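Local coordinates for protein sortase (Actinomyces oris, PDB 2XWG) that probably acts as a class C (pilus-type) sortase, a calcium-binding membrane cysteine transpeptidase of fimbrial assembly, represented here by its soluble catalytic domain, at residues A[183-188]-A[223-228]; A[107-112]-A[164-169]; A[101-106]-A[174-179]; A[76-81]-A[147-152]; A[69-74]-A[198-203]. All blocks are in the same frame, centred on the assembly; numbering follows the deposited sequence.

Interaction 1 (A[183-188]-A[223-228]); sequences YEVNDI and LLVTGE
A classic beta bulge, in which N186 and D187 together face T226, interrupts the antiparallel pairing of two neighbouring strands in the sortase beta-barrel. Ahead of it E184 and E228 form a hydrogen-bonded pair: E184 N gives to E228 O (2.9 Å), and E228 N returns to E184 O (2.8 Å). At the bulge T226 O receives N186 N at 2.9 Å within its carbonyl plane and, weakly, D187 N; beyond it T226 N meets D187 O at 2.8 Å. The short strand axes run at 130°. V185, I188 and V225 share one face, V185 CG2 resting on V225 CG1 at 3.7 Å and I188 CG2 lying alongside L223 CD1 at 3.8 Å. A CB at G227 would probably crowd Y183 CB; the Y183 hydroxyl bonds to D206 on strand 206-214. T226 lies on the other face with D187; its OG1 bonds to T209 OG1 and meets a water. N186 CG sits between its own backbone N and carbonyl carbon (chi1 73°), bringing the amide toward E228, whose OE1 has a salt bridge to R205. The amide and carboxylate planes are almost perpendicular (87°), and N186 ND2 reaches E228 OE1 at 2.8 Å in a bent, weak bond.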
# COMPACT_ATOMS: atom_id res chain seq x y z
N TYR A 183 6.12 10.91 -1.48
CA TYR A 183 6.19 10.32 -2.83
C TYR A 183 5.57 11.24 -3.89
O TYR A 183 4.62 11.97 -3.61
CB TYR A 183 5.50 8.96 -2.88
CG TYR A 183 6.19 7.96 -2.00
CD1 TYR A 183 5.92 7.90 -0.66
CD2 TYR A 183 7.11 7.08 -2.52
CE1 TYR A 183 6.55 7.00 0.15
CE2 TYR A 183 7.73 6.17 -1.73
CZ TYR A 183 7.46 6.14 -0.39
OH TYR A 183 8.10 5.23 0.44
N GLU A 184 6.11 11.21 -5.11
CA GLU A 184 5.54 11.98 -6.21
C GLU A 184 5.04 11.00 -7.27
O GLU A 184 5.73 10.04 -7.61
CB GLU A 184 6.59 12.94 -6.78
CG GLU A 184 6.10 13.75 -7.99
CD GLU A 184 7.19 14.64 -8.61
OE1 GLU A 184 8.32 14.13 -8.86
OE2 GLU A 184 6.92 15.84 -8.84
N VAL A 185 3.82 11.22 -7.78
CA VAL A 185 3.21 10.29 -8.74
C VAL A 185 3.92 10.37 -10.09
O VAL A 185 4.04 11.44 -10.68
CB VAL A 185 1.73 10.62 -8.95
CG1 VAL A 185 1.14 9.75 -10.05
CG2 VAL A 185 0.97 10.45 -7.66
N ASN A 186 4.39 9.23 -10.59
CA ASN A 186 5.09 9.26 -11.86
C ASN A 186 4.67 8.14 -12.81
O ASN A 186 5.37 7.87 -13.79
CB ASN A 186 6.60 9.25 -11.66
CG ASN A 186 7.12 7.90 -11.20
OD1 ASN A 186 6.40 6.89 -11.21
ND2 ASN A 186 8.40 7.86 -10.83
N ASP A 187 3.54 7.50 -12.53
CA ASP A 187 3.02 6.48 -13.43
C ASP A 187 1.58 6.12 -13.08
O ASP A 187 1.28 5.72 -11.96
CB ASP A 187 3.92 5.24 -13.41
CG ASP A 187 3.70 4.31 -14.62
OD1 ASP A 187 3.10 4.75 -15.64
OD2 ASP A 187 4.15 3.14 -14.54
N ILE A 188 0.69 6.27 -14.05
CA ILE A 188 -0.71 5.92 -13.88
C ILE A 188 -1.11 5.00 -15.01
O ILE A 188 -0.66 5.15 -16.13
CB ILE A 188 -1.58 7.17 -13.86
CG1 ILE A 188 -0.97 8.19 -12.87
CG2 ILE A 188 -3.01 6.81 -13.51
CD1 ILE A 188 -1.88 9.34 -12.51
N LEU A 223 -6.98 0.40 -11.14
CA LEU A 223 -6.23 1.62 -11.40
C LEU A 223 -4.99 1.65 -10.49
O LEU A 223 -5.10 1.51 -9.28
CB LEU A 223 -7.12 2.83 -11.19
CG LEU A 223 -6.37 4.14 -11.01
CD1 LEU A 223 -5.85 4.58 -12.35
CD2 LEU A 223 -7.30 5.20 -10.42
N LEU A 224 -3.80 1.81 -11.08
CA LEU A 224 -2.54 1.77 -10.35
C LEU A 224 -1.88 3.10 -10.46
O LEU A 224 -1.45 3.47 -11.54
CB LEU A 224 -1.57 0.73 -10.91
CG LEU A 224 -1.92 -0.74 -11.16
CD1 LEU A 224 -0.71 -1.61 -10.90
CD2 LEU A 224 -3.05 -1.25 -10.34
N VAL A 225 -1.78 3.81 -9.35
CA VAL A 225 -1.06 5.06 -9.29
C VAL A 225 0.24 4.79 -8.54
O VAL A 225 0.22 4.36 -7.39
CB VAL A 225 -1.88 6.13 -8.55
CG1 VAL A 225 -0.99 7.31 -8.12
CG2 VAL A 225 -3.06 6.59 -9.39
N THR A 226 1.37 5.02 -9.20
CA THR A 226 2.65 4.73 -8.59
C THR A 226 3.34 6.04 -8.26
O THR A 226 3.35 6.96 -9.08
CB THR A 226 3.56 3.90 -9.54
OG1 THR A 226 2.91 2.67 -9.91
CG2 THR A 226 4.90 3.59 -8.87
N GLY A 227 3.88 6.15 -7.06
CA GLY A 227 4.66 7.32 -6.69
C GLY A 227 6.09 6.90 -6.40
O GLY A 227 6.33 5.75 -6.02
N GLU A 228 7.03 7.82 -6.59
CA GLU A 228 8.43 7.53 -6.28
C GLU A 228 8.93 8.45 -5.18
O GLU A 228 8.60 9.64 -5.15
CB GLU A 228 9.30 7.65 -7.52
CG GLU A 228 10.72 7.10 -7.31
CD GLU A 228 11.35 6.60 -8.61
OE1 GLU A 228 10.77 6.84 -9.70
OE2 GLU A 228 12.43 5.97 -8.55
O HOH W 1 1.58 2.44 -12.52

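Interaction 2 (A[107-112]-A[164-169]); sequences IPSIHV and NQLKKG
L166 pushes one methyl, CD2, against a patch formed by I107, S109 and I110, with no hydrogen bond between the two loops. I107 CG2 lies 3.8 Å from L166 CD2, the two side chains crossing at about a right angle. L166 CD1 follows, 4.1 Å from I107 CG2. S109 OG stands equally near, 3.8 Å from L166 CD2, as a plain van der Waals neighbour. I110 adopts a less common isoleucine rotamer: CG1 is wedged between the backbone N and the carbonyl carbon (chi1 54°), and CG2 is turned outward to the other loop. There I110 CG2 touches L166 CD2 at 4.1 Å and Q165 NE2 at 3.9 Å. What presents I107 and I110 together is a G1 beta bulge in the tight connection between strands 103-107 and 112-118, with H111 and V112 both facing I107. I107 O accepts I110 N (3.1 Å) and V112 N (3.3 Å) from opposite faces of its plane, while H111 takes up positive phi, 59°. Q165, extended beyond CG, also rests its CB on I110 CG2 (3.9 Å). On the inner side L166 packs on V225 of strand 221-229, and I107 on F160.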
# COMPACT_ATOMS: atom_id res chain seq x y z
N ILE A 107 -3.31 12.16 0.85
CA ILE A 107 -3.19 12.55 -0.56
C ILE A 107 -3.97 13.82 -0.62
O ILE A 107 -5.17 13.81 -0.87
CB ILE A 107 -3.83 11.51 -1.45
CG1 ILE A 107 -3.32 10.14 -1.05
CG2 ILE A 107 -3.50 11.78 -2.94
CD1 ILE A 107 -4.23 9.03 -1.44
N PRO A 108 -3.31 14.94 -0.33
CA PRO A 108 -4.03 16.17 -0.01
C PRO A 108 -4.96 16.54 -1.12
O PRO A 108 -6.10 16.89 -0.84
CB PRO A 108 -2.93 17.21 0.08
CG PRO A 108 -1.69 16.46 0.27
CD PRO A 108 -1.85 15.11 -0.32
N SER A 109 -4.49 16.46 -2.37
CA SER A 109 -5.24 17.05 -3.49
C SER A 109 -6.50 16.31 -3.82
O SER A 109 -7.27 16.78 -4.66
CB SER A 109 -4.38 17.15 -4.75
OG SER A 109 -4.14 15.86 -5.31
N ILE A 110 -6.71 15.15 -3.20
CA ILE A 110 -8.00 14.46 -3.28
C ILE A 110 -8.61 14.19 -1.89
O ILE A 110 -9.54 13.40 -1.75
CB ILE A 110 -7.93 13.19 -4.13
CG1 ILE A 110 -6.83 12.25 -3.68
CG2 ILE A 110 -7.67 13.57 -5.60
CD1 ILE A 110 -7.11 10.77 -4.09
N HIS A 111 -8.08 14.88 -0.88
CA HIS A 111 -8.69 14.86 0.44
C HIS A 111 -8.77 13.45 1.01
O HIS A 111 -9.73 13.09 1.68
CB HIS A 111 -10.07 15.52 0.36
CG HIS A 111 -10.05 16.85 -0.31
ND1 HIS A 111 -9.63 18.00 0.33
CD2 HIS A 111 -10.35 17.22 -1.58
CE1 HIS A 111 -9.68 19.02 -0.51
NE2 HIS A 111 -10.12 18.57 -1.67
N VAL A 112 -7.77 12.63 0.71
CA VAL A 112 -7.66 11.33 1.34
C VAL A 112 -6.73 11.41 2.53
O VAL A 112 -5.56 11.80 2.38
CB VAL A 112 -7.07 10.30 0.41
CG1 VAL A 112 -6.49 9.18 1.22
CG2 VAL A 112 -8.14 9.80 -0.56
N ASN A 164 -8.83 8.24 -9.27
CA ASN A 164 -8.88 8.64 -10.68
C ASN A 164 -8.80 10.15 -10.96
O ASN A 164 -9.04 10.55 -12.09
CB ASN A 164 -10.14 8.08 -11.36
CG ASN A 164 -11.41 8.51 -10.65
OD1 ASN A 164 -11.41 9.48 -9.89
ND2 ASN A 164 -12.50 7.79 -10.89
N GLN A 165 -8.50 10.97 -9.96
CA GLN A 165 -8.31 12.41 -10.20
C GLN A 165 -6.84 12.77 -10.16
O GLN A 165 -6.43 13.86 -10.59
CB GLN A 165 -9.08 13.26 -9.22
CG GLN A 165 -10.58 13.06 -9.31
CD GLN A 165 -11.30 13.86 -8.28
OE1 GLN A 165 -12.47 13.58 -7.93
NE2 GLN A 165 -10.61 14.86 -7.73
N LEU A 166 -6.04 11.84 -9.66
CA LEU A 166 -4.60 12.07 -9.56
C LEU A 166 -3.97 12.11 -10.94
O LEU A 166 -4.40 11.39 -11.83
CB LEU A 166 -3.96 10.94 -8.74
CG LEU A 166 -4.19 10.94 -7.21
CD1 LEU A 166 -3.29 9.91 -6.57
CD2 LEU A 166 -3.88 12.27 -6.64
N LYS A 167 -2.95 12.95 -11.11
CA LYS A 167 -2.08 12.88 -12.29
C LYS A 167 -0.59 12.96 -11.90
O LYS A 167 -0.26 13.16 -10.72
CB LYS A 167 -2.45 13.94 -13.35
CG LYS A 167 -2.21 15.39 -12.94
CD LYS A 167 -3.43 16.03 -12.28
CE LYS A 167 -4.63 16.10 -13.21
NZ LYS A 167 -4.46 17.03 -14.39
N LYS A 168 0.30 12.80 -12.87
CA LYS A 168 1.74 12.80 -12.59
C LYS A 168 2.17 14.11 -11.92
O LYS A 168 1.60 15.17 -12.18
CB LYS A 168 2.56 12.50 -13.86
CG LYS A 168 2.32 11.09 -14.45
CD LYS A 168 3.06 10.83 -15.78
CE LYS A 168 2.33 9.75 -16.60
NZ LYS A 168 3.23 8.73 -17.23
N GLY A 169 3.15 14.04 -11.02
CA GLY A 169 3.55 15.22 -10.26
C GLY A 169 2.70 15.50 -9.03
O GLY A 169 3.05 16.34 -8.18

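Interaction 3 (A[101-106]-A[174-179]); sequences VMARIV and VSSLGQ
A103 and S176 make the tight end of this contact, with A103 CB 3.5 Å from S176 CB and 3.4 Å from S175 O. S176 CB also approaches M102 O at 3.7 Å, and its hydroxyl, held between the backbone N and the carbonyl carbon (chi1 69°), is hydrogen-bonded to P138 O. The packing soon becomes looser along the same buried face: V174 CG2 comes no nearer than 4.5 Å to I105 CD1. Between these regions the backbones are joined by R104 N to S175 O and S175 N to R104 O, each 2.9 Å and each in the carbonyl plane of its acceptor. R104 and S175 are thus an antiparallel hydrogen-bonded pair where strand 103-107 meets strand 171-176, the edge-to-edge pairing that closes the sortase beta-barrel. Past S176 the chain reverses through a type I' turn, S176 to Q179, into the next strand, with L177 and G178 both at positive phi. The opposite face is the solvent side. Here R104, bent at chi2 and chi3, carries its guanidinium away from S175 and packs on S113 and P115. S175 OG bonds to T180 OG1; a nearby water, at a doubtfully short distance from it, is also weakly bonded to R104 O.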
# COMPACT_ATOMS: atom_id res chain seq x y z
N VAL A 101 -2.78 0.64 13.97
CA VAL A 101 -2.59 1.21 12.64
C VAL A 101 -1.15 1.03 12.19
O VAL A 101 -0.23 1.45 12.88
CB VAL A 101 -2.90 2.69 12.68
CG1 VAL A 101 -2.51 3.35 11.39
CG2 VAL A 101 -4.38 2.89 12.97
N MET A 102 -0.92 0.40 11.04
CA MET A 102 0.44 0.22 10.55
C MET A 102 1.07 1.55 10.11
O MET A 102 2.23 1.84 10.42
CB MET A 102 0.46 -0.83 9.44
CG MET A 102 1.58 -0.66 8.43
SD MET A 102 1.61 -1.92 7.13
CE MET A 102 0.95 -3.35 7.94
N ALA A 103 0.29 2.38 9.43
CA ALA A 103 0.79 3.66 8.91
C ALA A 103 -0.39 4.54 8.49
O ALA A 103 -1.56 4.13 8.58
CB ALA A 103 1.72 3.43 7.73
N ARG A 104 -0.09 5.75 8.04
CA ARG A 104 -1.13 6.68 7.60
C ARG A 104 -0.78 7.28 6.26
O ARG A 104 0.39 7.57 6.01
CB ARG A 104 -1.25 7.83 8.58
CG ARG A 104 -1.87 7.44 9.84
CD ARG A 104 -2.70 8.57 10.34
NE ARG A 104 -3.94 8.04 10.87
CZ ARG A 104 -5.14 8.17 10.30
NH1 ARG A 104 -5.31 8.86 9.15
NH2 ARG A 104 -6.19 7.61 10.90
N ILE A 105 -1.79 7.52 5.42
CA ILE A 105 -1.54 8.14 4.12
C ILE A 105 -2.41 9.34 3.94
O ILE A 105 -3.57 9.33 4.29
CB ILE A 105 -1.84 7.19 2.97
CG1 ILE A 105 -1.56 7.88 1.63
CG2 ILE A 105 -3.28 6.70 3.02
CD1 ILE A 105 -1.47 6.90 0.52
N VAL A 106 -1.84 10.40 3.38
CA VAL A 106 -2.58 11.61 3.09
C VAL A 106 -2.26 12.00 1.66
O VAL A 106 -1.09 12.11 1.28
CB VAL A 106 -2.24 12.77 4.05
CG1 VAL A 106 -0.79 13.03 4.05
CG2 VAL A 106 -2.98 14.05 3.63
N VAL A 174 3.37 9.19 3.19
CA VAL A 174 3.10 8.02 4.00
C VAL A 174 3.86 8.13 5.34
O VAL A 174 5.08 7.99 5.35
CB VAL A 174 3.51 6.75 3.25
CG1 VAL A 174 3.23 5.51 4.08
CG2 VAL A 174 2.79 6.69 1.91
N SER A 175 3.15 8.40 6.44
CA SER A 175 3.77 8.46 7.77
C SER A 175 3.69 7.16 8.57
O SER A 175 2.64 6.53 8.65
CB SER A 175 3.14 9.58 8.60
OG SER A 175 3.43 10.82 7.99
N SER A 176 4.82 6.74 9.14
CA SER A 176 4.85 5.58 10.02
C SER A 176 6.13 5.59 10.84
O SER A 176 7.14 6.13 10.40
CB SER A 176 4.81 4.28 9.23
OG SER A 176 6.01 4.11 8.51
N LEU A 177 6.08 5.00 12.03
CA LEU A 177 7.26 4.89 12.88
C LEU A 177 8.06 6.21 12.92
O LEU A 177 9.24 6.25 12.59
CB LEU A 177 8.13 3.73 12.40
CG LEU A 177 7.73 2.31 12.84
CD1 LEU A 177 6.32 2.24 13.38
CD2 LEU A 177 7.92 1.34 11.70
N GLY A 178 7.40 7.29 13.31
CA GLY A 178 8.06 8.57 13.53
C GLY A 178 8.60 9.29 12.32
O GLY A 178 9.36 10.25 12.45
N GLN A 179 8.20 8.86 11.12
CA GLN A 179 8.84 9.39 9.93
C GLN A 179 7.89 9.54 8.74
O GLN A 179 7.13 8.63 8.43
CB GLN A 179 9.97 8.45 9.57
CG GLN A 179 10.97 9.04 8.62
CD GLN A 179 12.28 8.28 8.66
OE1 GLN A 179 12.78 7.95 9.76
NE2 GLN A 179 12.83 7.98 7.48
O HOH W 2 1.39 10.81 6.49

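Interaction 4 (A[76-81]-A[147-152]); sequences DPWLES and VLTGHT. With CA (calcium ion), chain F.
The indole of W78 has P77 CB over one face, toward the rim, and two groups of the 147-152 segment at its edge: G150 O, 3.8 Å from W78 CZ2, and H151 ND1, 3.5 Å from W78 NE1. The imidazole does not stack; the two rings meet rim to rim with their planes at 43°. T149 approaches the six-membered ring obliquely, its methyl CG2 3.3 Å from W78 CH2 and 3.5 Å from P77 CB, touching proline and indole at once. W78 CG lies beside its own backbone N (chi1 -67°), which sends the indole toward T149; the indole also touches I211 and C213 of strand 206-214. With alanine in place of W78, T149 CG2 would keep P77 but is likely to lose the indole, the H151 rim would lose its neighbour, and a gap would probably open beside C213. Behind the ring the loop is firmly shaped. D76 OD2 accepts W78 N at 3.0 Å from above the carboxylate plane, an Asx turn, while D76 OD1 forms a salt bridge with R222. P77 O (2.5 Å) and E80 O (2.6 Å) bind the calcium ion, with T120 and two waters completing the site. H151 and C213 are predicted catalytic residues; D76, P77 and W78, the indole beside them, are consistent with the Asp-Pro-Trp lid that occupies the active-site cleft in pilus-type class C sortases.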
# COMPACT_ATOMS: atom_id res chain seq x y z
N ASP A 76 -4.17 -10.49 -7.31
CA ASP A 76 -5.05 -9.33 -7.10
C ASP A 76 -5.54 -9.21 -5.64
O ASP A 76 -5.89 -10.21 -5.00
CB ASP A 76 -6.24 -9.41 -8.06
CG ASP A 76 -7.18 -8.21 -7.95
OD1 ASP A 76 -6.78 -7.07 -8.31
OD2 ASP A 76 -8.34 -8.41 -7.55
N PRO A 77 -5.56 -7.98 -5.11
CA PRO A 77 -6.03 -7.77 -3.73
C PRO A 77 -7.46 -8.26 -3.49
O PRO A 77 -7.78 -8.61 -2.37
CB PRO A 77 -5.93 -6.25 -3.55
CG PRO A 77 -4.86 -5.83 -4.52
CD PRO A 77 -5.05 -6.73 -5.71
N TRP A 78 -8.29 -8.28 -4.53
CA TRP A 78 -9.70 -8.61 -4.39
C TRP A 78 -10.06 -10.05 -4.75
O TRP A 78 -11.22 -10.44 -4.69
CB TRP A 78 -10.57 -7.64 -5.20
CG TRP A 78 -10.53 -6.24 -4.66
CD1 TRP A 78 -11.44 -5.66 -3.80
CD2 TRP A 78 -9.53 -5.25 -4.91
NE1 TRP A 78 -11.06 -4.37 -3.53
CE2 TRP A 78 -9.90 -4.09 -4.19
CE3 TRP A 78 -8.37 -5.22 -5.68
CZ2 TRP A 78 -9.15 -2.92 -4.23
CZ3 TRP A 78 -7.63 -4.06 -5.71
CH2 TRP A 78 -8.02 -2.92 -4.99
N LEU A 79 -9.06 -10.83 -5.13
CA LEU A 79 -9.28 -12.24 -5.39
C LEU A 79 -9.82 -12.87 -4.11
O LEU A 79 -10.98 -13.31 -4.04
CB LEU A 79 -7.97 -12.93 -5.75
CG LEU A 79 -8.16 -14.38 -6.18
CD1 LEU A 79 -8.74 -14.39 -7.59
CD2 LEU A 79 -6.87 -15.18 -6.12
N GLU A 80 -8.95 -12.89 -3.11
CA GLU A 80 -9.27 -13.44 -1.81
C GLU A 80 -9.92 -12.40 -0.89
O GLU A 80 -9.51 -11.23 -0.86
CB GLU A 80 -7.99 -14.00 -1.18
CG GLU A 80 -8.23 -14.76 0.11
CD GLU A 80 -9.46 -15.66 0.01
OE1 GLU A 80 -9.85 -16.02 -1.14
OE2 GLU A 80 -10.04 -15.99 1.08
N SER A 81 -10.95 -12.79 -0.16
CA SER A 81 -11.61 -11.85 0.73
C SER A 81 -11.27 -12.10 2.20
O SER A 81 -11.54 -11.26 3.05
CB SER A 81 -13.13 -11.87 0.53
OG SER A 81 -13.70 -12.99 1.18
N VAL A 147 2.69 -1.69 -1.74
CA VAL A 147 1.43 -1.60 -2.47
C VAL A 147 0.27 -1.39 -1.51
O VAL A 147 0.02 -2.24 -0.66
CB VAL A 147 1.17 -2.86 -3.26
CG1 VAL A 147 -0.23 -2.85 -3.83
CG2 VAL A 147 2.19 -2.98 -4.38
N LEU A 148 -0.42 -0.25 -1.63
CA LEU A 148 -1.50 0.12 -0.71
C LEU A 148 -2.84 0.06 -1.44
O LEU A 148 -2.99 0.68 -2.50
CB LEU A 148 -1.28 1.51 -0.12
CG LEU A 148 0.07 1.74 0.53
CD1 LEU A 148 0.07 3.06 1.17
CD2 LEU A 148 0.33 0.67 1.56
N THR A 149 -3.79 -0.64 -0.84
CA THR A 149 -5.06 -1.04 -1.46
C THR A 149 -6.26 -0.33 -0.85
O THR A 149 -6.35 -0.22 0.37
CB THR A 149 -5.28 -2.53 -1.22
OG1 THR A 149 -4.06 -3.23 -1.47
CG2 THR A 149 -6.32 -3.04 -2.15
N GLY A 150 -7.20 0.11 -1.69
CA GLY A 150 -8.37 0.82 -1.23
C GLY A 150 -9.55 0.70 -2.17
O GLY A 150 -9.39 0.79 -3.37
N HIS A 151 -10.75 0.52 -1.62
CA HIS A 151 -11.97 0.37 -2.40
C HIS A 151 -12.25 1.59 -3.25
O HIS A 151 -11.79 2.68 -2.95
CB HIS A 151 -13.18 0.19 -1.48
CG HIS A 151 -13.37 -1.21 -0.97
ND1 HIS A 151 -13.20 -2.32 -1.76
CD2 HIS A 151 -13.74 -1.67 0.25
CE1 HIS A 151 -13.45 -3.41 -1.05
NE2 HIS A 151 -13.78 -3.04 0.17
N THR A 152 -12.97 1.36 -4.34
CA THR A 152 -13.76 2.37 -5.01
C THR A 152 -15.18 1.83 -4.98
O THR A 152 -15.39 0.63 -5.24
CB THR A 152 -13.35 2.54 -6.47
OG1 THR A 152 -12.13 3.28 -6.56
CG2 THR A 152 -14.40 3.30 -7.21
CA CA F . -7.27 -9.95 -0.27
O HOH W 3 -6.01 -11.47 -2.30
O HOH W 4 -6.56 -11.87 1.70

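Interaction 5 (A[69-74]-A[198-203]); sequences LESAPI and SLRKVP
R200 NH1 donates to A72 O at 2.9 Å, the one hydrogen bond between segments 69-74 and 198-203. A72 O lies in the guanidinium plane at its edge, but the donor is tilted 34° from the carbonyl plane and the N-H line is bent to 131°. The bend of the arginine chain at chi3 (58°) turns the guanidinium to this carbonyl, and its other amino group, R200 NH2, passes S71 CB at 3.7 Å. A leucine in place of R200 would probably leave A72 O without this donor and free the chain near S71 to shift. The bond bridges two irregular parts of the sortase domain: the stretch leading from helix 55-68 toward the active-site lid, and the loop between strands 179-191 and 206-214, the latter carrying C213. On the side nearer the barrel the contact is mainly apolar. I74 CD1 meets L199 CB at 3.4 Å and L199 O at 3.4 Å, the two side chains crossing at a slant. I74 CG1 is nearly eclipsed with its backbone N, an unfavourable rotation that aims CD1 at this spot. L199 in turn packs on L224 of strand 221-229, while I74 O accepts from T196 OG1, a further tie to the same loop. At the outer end K201, bent at chi3, brings its NZ to 3.7 Å from L69 O.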
# COMPACT_ATOMS: atom_id res chain seq x y z
N LEU A 69 12.58 -9.91 2.06
CA LEU A 69 11.37 -10.18 1.30
C LEU A 69 11.73 -10.81 -0.05
O LEU A 69 12.55 -10.28 -0.81
CB LEU A 69 10.55 -8.90 1.09
CG LEU A 69 9.09 -9.07 0.65
CD1 LEU A 69 8.29 -9.86 1.69
CD2 LEU A 69 8.45 -7.73 0.41
N GLU A 70 11.10 -11.94 -0.33
CA GLU A 70 11.40 -12.72 -1.52
C GLU A 70 10.34 -12.53 -2.61
O GLU A 70 9.15 -12.76 -2.40
CB GLU A 70 11.56 -14.20 -1.15
CG GLU A 70 10.26 -14.97 -0.76
CD GLU A 70 9.36 -14.28 0.30
OE1 GLU A 70 9.82 -14.04 1.46
OE2 GLU A 70 8.18 -14.01 -0.04
N SER A 71 10.80 -12.10 -3.79
CA SER A 71 9.95 -11.98 -4.97
C SER A 71 9.10 -13.23 -5.19
O SER A 71 9.56 -14.36 -4.97
CB SER A 71 10.80 -11.67 -6.21
OG SER A 71 11.97 -12.46 -6.23
N ALA A 72 7.86 -13.04 -5.64
CA ALA A 72 6.90 -14.13 -5.75
C ALA A 72 5.71 -13.72 -6.61
O ALA A 72 5.69 -12.62 -7.18
CB ALA A 72 6.44 -14.57 -4.35
N PRO A 73 4.71 -14.61 -6.74
CA PRO A 73 3.51 -14.15 -7.43
C PRO A 73 2.69 -13.28 -6.48
O PRO A 73 2.42 -13.72 -5.36
CB PRO A 73 2.74 -15.45 -7.72
CG PRO A 73 3.66 -16.58 -7.33
CD PRO A 73 4.59 -16.01 -6.30
N ILE A 74 2.34 -12.07 -6.90
CA ILE A 74 1.36 -11.28 -6.17
C ILE A 74 0.02 -11.30 -6.87
O ILE A 74 -0.13 -10.79 -7.97
CB ILE A 74 1.80 -9.82 -5.97
CG1 ILE A 74 3.03 -9.50 -6.80
CG2 ILE A 74 2.07 -9.56 -4.50
CD1 ILE A 74 3.53 -8.08 -6.61
N SER A 198 3.53 -5.30 -12.47
CA SER A 198 4.01 -3.95 -12.16
C SER A 198 3.94 -3.58 -10.68
O SER A 198 4.20 -2.43 -10.31
CB SER A 198 3.32 -2.89 -13.01
OG SER A 198 1.95 -2.79 -12.69
N LEU A 199 3.62 -4.57 -9.84
CA LEU A 199 3.58 -4.41 -8.39
C LEU A 199 4.85 -5.01 -7.74
O LEU A 199 5.01 -4.98 -6.52
CB LEU A 199 2.33 -5.09 -7.82
CG LEU A 199 0.96 -4.68 -8.37
CD1 LEU A 199 -0.14 -5.50 -7.71
CD2 LEU A 199 0.70 -3.18 -8.21
N ARG A 200 5.74 -5.54 -8.57
CA ARG A 200 6.95 -6.22 -8.10
C ARG A 200 8.02 -5.21 -7.70
O ARG A 200 8.00 -4.07 -8.18
CB ARG A 200 7.47 -7.13 -9.22
CG ARG A 200 6.41 -8.10 -9.74
CD ARG A 200 6.88 -8.89 -10.96
NE ARG A 200 8.10 -9.63 -10.66
CZ ARG A 200 8.16 -10.67 -9.84
NH1 ARG A 200 7.05 -11.11 -9.23
NH2 ARG A 200 9.32 -11.27 -9.62
N LYS A 201 8.95 -5.61 -6.84
CA LYS A 201 10.08 -4.74 -6.51
C LYS A 201 10.77 -4.23 -7.77
O LYS A 201 11.01 -4.99 -8.71
CB LYS A 201 11.10 -5.46 -5.63
CG LYS A 201 10.72 -5.59 -4.17
CD LYS A 201 11.43 -6.78 -3.54
CE LYS A 201 12.92 -6.71 -3.80
NZ LYS A 201 13.58 -8.03 -3.59
N VAL A 202 11.10 -2.95 -7.78
CA VAL A 202 12.00 -2.40 -8.79
C VAL A 202 13.31 -2.01 -8.08
O VAL A 202 13.32 -1.09 -7.24
CB VAL A 202 11.38 -1.18 -9.49
CG1 VAL A 202 12.38 -0.57 -10.47
CG2 VAL A 202 10.08 -1.58 -10.20
N PRO A 203 14.41 -2.73 -8.38
CA PRO A 203 15.64 -2.61 -7.59
C PRO A 203 16.27 -1.22 -7.60
O PRO A 203 16.27 -0.54 -8.65
CB PRO A 203 16.56 -3.64 -8.22
CG PRO A 203 15.63 -4.66 -8.79
CD PRO A 203 14.49 -3.84 -9.34

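Interactions 1, 3 and 4 draw on one eight-strand sheet. In interaction 1 strands 179-191 and 221-229 pair, while interaction 3 joins strands 103-107 and 171-176, the two ends of the sheet order, its centre about 18 Å away. Interaction 2 sits at the loop end beside interaction 1, about 10 Å between centres, probably hydrogen-bonded through V185 O and G169 N (2.8 Å). Interactions 4 and 5, with centres about 16 Å apart, involve the segment after helix 55-68: interaction 4 sets it beside the predicted active site, interaction 5 against the 198-203 loop. Along the chain, interaction 5 encloses interactions 2, 3 and 4, whereas interaction 1 crosses it. The lid region is thus fastened to the barrel.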